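Long-range contact in DNR protein (Pseudomonas aeruginosa, PDB 2Z69), which probably acts as a DNA-binding transcription factor of the CRP/FNR family that regulates dissimilatory nitrate respiration in response to nitric oxide, here represented by its sensor domain: residues G50-Y58 / R113-R121. Sequence-based numbering, arbitrary orientation.
Sequences GEPAHAFYY and RFSNKAYLR
The backbones of Phe56 and Phe114 form an antiparallel hydrogen-bonded pair: Phe114 N reaches Phe56 O at 2.7 Å, and Phe56 N returns a more bent bond to Phe114 O at 2.9 Å. The ladder carries on past the strand end, where Asn116 N, the first amide of the helix, donates to His54 O at 2.8 Å. Ser115, whose hydroxyl suits an N-cap, accepts from Ala118 N through OG (3.3 Å) and so caps the helix that follows strand 109-115 directly. The Asn116 amide lies against the backbone of His54 and Ala55, its OD1 meeting the rim of the Phe56 ring.

On the face of the sheet that carries Phe56 and Phe114, the Phe56 ring is wedged between strand and helix. Its CG sits between the backbone N and carbonyl carbon (chi1 67°), which brings the ring alongside Phe114, whose CB stands over one of its faces in a CH-pi contact. The two phenyl planes are slid apart and barely overlap. Toward the helix, Phe56 turns its edge to the face of Tyr119, with planes at 77°, and Tyr119 OH hydrogen-bonds to Leu19 O, satisfying its polar end. Phe114 CE1 also meets Tyr58 CB at 3.7 Å, while Leu14 and Leu31 from two other helices pack on Phe114.

On the other face of the sheet, Tyr57 and Arg113 run side by side. Arg113 CB and CG pass along the ring, and Arg113 CD lies 3.3 Å from Tyr57 OH; Arg113 CG also packs on the CB of Ala55, whose small side chain suits this place. The guanidinium ends in a salt bridge with Asp36.

The chemistry thus divides by face: aromatic carbon joins the beta roll of this cyclic nucleotide-binding-type domain to its helices, whereas opposite it a long aliphatic chain delivers charge to a carboxylate.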
ATOM      1  N   GLY B  50      14.064  -1.794  18.401  1.00 19.35           N
ATOM      2  CA  GLY B  50      13.217  -1.686  19.598  1.00 19.25           C
ATOM      3  C   GLY B  50      13.015  -0.251  20.053  1.00 18.09           C
ATOM      4  O   GLY B  50      12.256   0.008  20.958  1.00 17.36           O
ATOM      5  N   GLU B  51      13.707   0.676  19.420  1.00 18.02           N
ATOM      6  CA  GLU B  51      13.484   2.083  19.647  1.00 19.30           C
ATOM      7  C   GLU B  51      12.289   2.545  18.862  1.00 19.19           C
ATOM      8  O   GLU B  51      12.050   2.030  17.770  1.00 18.45           O
ATOM      9  CB  GLU B  51      14.703   2.881  19.167  1.00 19.31           C
ATOM     10  CG  GLU B  51      15.813   2.859  20.172  1.00 24.05           C
ATOM     11  CD  GLU B  51      17.060   3.611  19.678  1.00 31.77           C
ATOM     12  OE1 GLU B  51      17.201   3.937  18.466  1.00 23.90           O
ATOM     13  OE2 GLU B  51      17.905   3.870  20.546  1.00 29.72           O
ATOM     14  N   PRO B  52      11.574   3.571  19.376  1.00 20.07           N
ATOM     15  CA  PRO B  52      10.399   4.112  18.685  1.00 21.35           C
ATOM     16  C   PRO B  52      10.710   4.560  17.262  1.00 21.35           C
ATOM     17  O   PRO B  52      11.645   5.324  17.049  1.00 22.38           O
ATOM     18  CB  PRO B  52       9.973   5.287  19.591  1.00 22.24           C
ATOM     19  CG  PRO B  52      10.479   4.894  20.930  1.00 21.37           C
ATOM     20  CD  PRO B  52      11.814   4.283  20.647  1.00 19.55           C
ATOM     21  N   ALA B  53       9.964   4.062  16.281  1.00 20.80           N
ATOM     22  CA  ALA B  53      10.318   4.387  14.893  1.00 20.87           C
ATOM     23  C   ALA B  53       9.503   5.574  14.446  1.00 20.82           C
ATOM     24  O   ALA B  53       8.339   5.408  14.084  1.00 23.15           O
ATOM     25  CB  ALA B  53      10.065   3.206  13.974  1.00 19.90           C
ATOM     26  N   HIS B  54      10.090   6.761  14.491  1.00 20.31           N
ATOM     27  CA  HIS B  54       9.396   7.993  14.065  1.00 21.27           C
ATOM     28  C   HIS B  54       9.988   8.645  12.806  1.00 19.50           C
ATOM     29  O   HIS B  54       9.452   9.622  12.326  1.00 19.96           O
ATOM     30  CB  HIS B  54       9.410   9.048  15.193  1.00 21.65           C
ATOM     31  CG  HIS B  54       8.688   8.628  16.429  1.00 25.71           C
ATOM     32  ND1 HIS B  54       7.438   8.059  16.400  1.00 28.70           N
ATOM     33  CD2 HIS B  54       9.029   8.727  17.736  1.00 31.54           C
ATOM     34  CE1 HIS B  54       7.041   7.809  17.635  1.00 31.88           C
ATOM     35  NE2 HIS B  54       7.986   8.209  18.464  1.00 33.14           N
ATOM     36  N   ALA B  55      11.085   8.122  12.274  1.00 17.73           N
ATOM     37  CA  ALA B  55      11.765   8.811  11.181  1.00 18.05           C
ATOM     38  C   ALA B  55      12.369   7.840  10.186  1.00 18.27           C
ATOM     39  O   ALA B  55      12.672   6.711  10.546  1.00 19.61           O
ATOM     40  CB  ALA B  55      12.843   9.706  11.737  1.00 17.33           C
ATOM     41  N   PHE B  56      12.505   8.260   8.931  1.00 17.89           N
ATOM     42  CA  PHE B  56      13.364   7.546   7.987  1.00 17.98           C
ATOM     43  C   PHE B  56      14.510   8.477   7.561  1.00 19.45           C
ATOM     44  O   PHE B  56      14.498   9.657   7.919  1.00 19.39           O
ATOM     45  CB  PHE B  56      12.579   7.045   6.778  1.00 15.07           C
ATOM     46  CG  PHE B  56      12.052   8.127   5.905  1.00 15.63           C
ATOM     47  CD1 PHE B  56      10.924   8.873   6.290  1.00 15.38           C
ATOM     48  CD2 PHE B  56      12.634   8.381   4.662  1.00 18.49           C
ATOM     49  CE1 PHE B  56      10.415   9.873   5.474  1.00 16.72           C
ATOM     50  CE2 PHE B  56      12.139   9.392   3.833  1.00 16.73           C
ATOM     51  CZ  PHE B  56      11.020  10.127   4.228  1.00 18.32           C
ATOM     52  N   TYR B  57      15.465   7.930   6.805  1.00 18.53           N
ATOM     53  CA  TYR B  57      16.754   8.556   6.573  1.00 18.51           C
ATOM     54  C   TYR B  57      17.115   8.621   5.083  1.00 21.05           C
ATOM     55  O   TYR B  57      16.821   7.715   4.317  1.00 19.36           O
ATOM     56  CB  TYR B  57      17.841   7.808   7.333  1.00 19.42           C
ATOM     57  CG  TYR B  57      17.642   7.944   8.816  1.00 21.50           C
ATOM     58  CD1 TYR B  57      16.711   7.152   9.499  1.00 18.27           C
ATOM     59  CD2 TYR B  57      18.325   8.932   9.521  1.00 20.60           C
ATOM     60  CE1 TYR B  57      16.493   7.342  10.886  1.00 17.49           C
ATOM     61  CE2 TYR B  57      18.099   9.135  10.863  1.00 20.25           C
ATOM     62  CZ  TYR B  57      17.213   8.324  11.542  1.00 20.35           C
ATOM     63  OH  TYR B  57      17.042   8.562  12.907  1.00 25.94           O
ATOM     64  N   TYR B  58      17.710   9.740   4.684  1.00 20.61           N
ATOM     65  CA  TYR B  58      18.425   9.797   3.423  1.00 21.22           C
ATOM     66  C   TYR B  58      19.921   9.846   3.736  1.00 22.38           C
ATOM     67  O   TYR B  58      20.370  10.669   4.552  1.00 24.45           O
ATOM     68  CB  TYR B  58      17.998  11.027   2.657  1.00 21.74           C
ATOM     69  CG  TYR B  58      18.719  11.235   1.359  1.00 19.21           C
ATOM     70  CD1 TYR B  58      19.831  12.069   1.312  1.00 20.27           C
ATOM     71  CD2 TYR B  58      18.303  10.601   0.196  1.00 20.00           C
ATOM     72  CE1 TYR B  58      20.518  12.295   0.152  1.00 24.90           C
ATOM     73  CE2 TYR B  58      18.988  10.832  -1.022  1.00 25.40           C
ATOM     74  CZ  TYR B  58      20.097  11.684  -1.008  1.00 22.31           C
ATOM     75  OH  TYR B  58      20.820  11.935  -2.112  1.00 21.35           O
ATOM     76  N   ARG B 113      17.505  13.153   8.563  1.00 20.16           N
ATOM     77  CA  ARG B 113      16.474  12.373   9.255  1.00 21.41           C
ATOM     78  C   ARG B 113      15.146  13.042   8.988  1.00 22.07           C
ATOM     79  O   ARG B 113      14.931  14.175   9.436  1.00 23.71           O
ATOM     80  CB  ARG B 113      16.696  12.394  10.761  1.00 21.04           C
ATOM     81  CG  ARG B 113      15.472  12.007  11.583  1.00 21.60           C
ATOM     82  CD  ARG B 113      15.810  11.625  13.059  1.00 24.48           C
ATOM     83  NE  ARG B 113      16.527  12.707  13.701  1.00 43.38           N
ATOM     84  CZ  ARG B 113      17.715  12.622  14.287  1.00 44.48           C
ATOM     85  NH1 ARG B 113      18.375  11.469  14.389  1.00 44.22           N
ATOM     86  NH2 ARG B 113      18.229  13.718  14.807  1.00 45.12           N
ATOM     87  N   PHE B 114      14.252  12.370   8.272  1.00 21.44           N
ATOM     88  CA  PHE B 114      12.935  12.932   7.997  1.00 20.37           C
ATOM     89  C   PHE B 114      11.895  12.323   8.919  1.00 21.72           C
ATOM     90  O   PHE B 114      11.876  11.120   9.115  1.00 24.12           O
ATOM     91  CB  PHE B 114      12.548  12.635   6.570  1.00 20.54           C
ATOM     92  CG  PHE B 114      13.450  13.245   5.555  1.00 20.77           C
ATOM     93  CD1 PHE B 114      14.407  12.486   4.911  1.00 19.34           C
ATOM     94  CD2 PHE B 114      13.333  14.569   5.220  1.00 22.18           C
ATOM     95  CE1 PHE B 114      15.217  13.038   3.949  1.00 16.15           C
ATOM     96  CE2 PHE B 114      14.156  15.122   4.262  1.00 22.99           C
ATOM     97  CZ  PHE B 114      15.098  14.348   3.632  1.00 20.28           C
ATOM     98  N   SER B 115      11.032  13.150   9.492  1.00 21.00           N
ATOM     99  CA  SER B 115       9.907  12.689  10.289  1.00 20.00           C
ATOM    100  C   SER B 115       8.894  11.916   9.440  1.00 18.79           C
ATOM    101  O   SER B 115       8.501  12.372   8.345  1.00 17.32           O
ATOM    102  CB  SER B 115       9.214  13.916  10.898  1.00 21.19           C
ATOM    103  OG  SER B 115       7.999  13.572  11.506  1.00 22.36           O
ATOM    104  N   ASN B 116       8.479  10.751   9.944  1.00 17.03           N
ATOM    105  CA  ASN B 116       7.383   9.992   9.353  1.00 16.36           C
ATOM    106  C   ASN B 116       6.179  10.900   9.241  1.00 16.39           C
ATOM    107  O   ASN B 116       5.610  11.049   8.158  1.00 16.96           O
ATOM    108  CB  ASN B 116       7.072   8.715  10.164  1.00 17.00           C
ATOM    109  CG  ASN B 116       8.159   7.645  10.017  1.00 17.94           C
ATOM    110  OD1 ASN B 116       9.094   7.812   9.261  1.00 20.97           O
ATOM    111  ND2 ASN B 116       8.030   6.550  10.740  1.00 21.08           N
ATOM    112  N   LYS B 117       5.848  11.573  10.342  1.00 15.80           N
ATOM    113  CA  LYS B 117       4.680  12.457  10.397  1.00 16.60           C
ATOM    114  C   LYS B 117       4.678  13.607   9.354  1.00 15.56           C
ATOM    115  O   LYS B 117       3.650  13.915   8.774  1.00 14.25           O
ATOM    116  CB  LYS B 117       4.480  12.996  11.837  1.00 16.22           C
ATOM    117  N   ALA B 118       5.837  14.226   9.129  1.00 14.89           N
ATOM    118  CA  ALA B 118       5.947  15.293   8.134  1.00 13.70           C
ATOM    119  C   ALA B 118       5.859  14.757   6.727  1.00 12.83           C
ATOM    120  O   ALA B 118       5.278  15.382   5.888  1.00 14.95           O
ATOM    121  CB  ALA B 118       7.251  16.075   8.302  1.00 12.18           C
ATOM    122  N   TYR B 119       6.457  13.610   6.453  1.00 13.33           N
ATOM    123  CA  TYR B 119       6.368  13.045   5.104  1.00 14.25           C
ATOM    124  C   TYR B 119       4.899  12.708   4.776  1.00 14.59           C
ATOM    125  O   TYR B 119       4.377  13.085   3.708  1.00 13.29           O
ATOM    126  CB  TYR B 119       7.301  11.834   4.959  1.00 14.16           C
ATOM    127  CG  TYR B 119       7.356  11.232   3.568  1.00 13.39           C
ATOM    128  CD1 TYR B 119       8.091  11.830   2.548  1.00 12.84           C
ATOM    129  CD2 TYR B 119       6.656  10.070   3.272  1.00 12.25           C
ATOM    130  CE1 TYR B 119       8.140  11.256   1.268  1.00 10.70           C
ATOM    131  CE2 TYR B 119       6.689   9.510   2.004  1.00 19.89           C
ATOM    132  CZ  TYR B 119       7.442  10.100   1.015  1.00 15.98           C
ATOM    133  OH  TYR B 119       7.459   9.512  -0.227  1.00 16.21           O
ATOM    134  N   LEU B 120       4.226  12.062   5.728  1.00 14.37           N
ATOM    135  CA  LEU B 120       2.853  11.636   5.548  1.00 15.96           C
ATOM    136  C   LEU B 120       1.901  12.826   5.417  1.00 16.08           C
ATOM    137  O   LEU B 120       0.848  12.722   4.794  1.00 16.05           O
ATOM    138  CB  LEU B 120       2.421  10.700   6.692  1.00 16.68           C
ATOM    139  CG  LEU B 120       3.040   9.291   6.728  1.00 16.00           C
ATOM    140  CD1 LEU B 120       2.813   8.610   8.083  1.00 17.50           C
ATOM    141  CD2 LEU B 120       2.441   8.444   5.594  1.00 18.46           C
ATOM    142  N   ARG B 121       2.292  13.964   5.973  1.00 16.15           N
ATOM    143  CA  ARG B 121       1.546  15.194   5.789  1.00 17.27           C
ATOM    144  C   ARG B 121       1.561  15.655   4.332  1.00 16.20           C
ATOM    145  O   ARG B 121       0.536  16.133   3.827  1.00 15.16           O
ATOM    146  CB  ARG B 121       2.111  16.278   6.696  1.00 18.03           C
ATOM    147  CG  ARG B 121       1.060  17.209   7.337  1.00 22.47           C
ATOM    148  CD  ARG B 121       1.746  18.117   8.376  1.00 20.18           C
ATOM    149  NE  ARG B 121       2.375  17.328   9.424  1.00 28.52           N
ATOM    150  CZ  ARG B 121       3.533  17.620  10.014  1.00 34.98           C
ATOM    151  NH1 ARG B 121       4.230  18.701   9.663  1.00 37.22           N
ATOM    152  NH2 ARG B 121       4.003  16.808  10.953  1.00 32.41           N
TER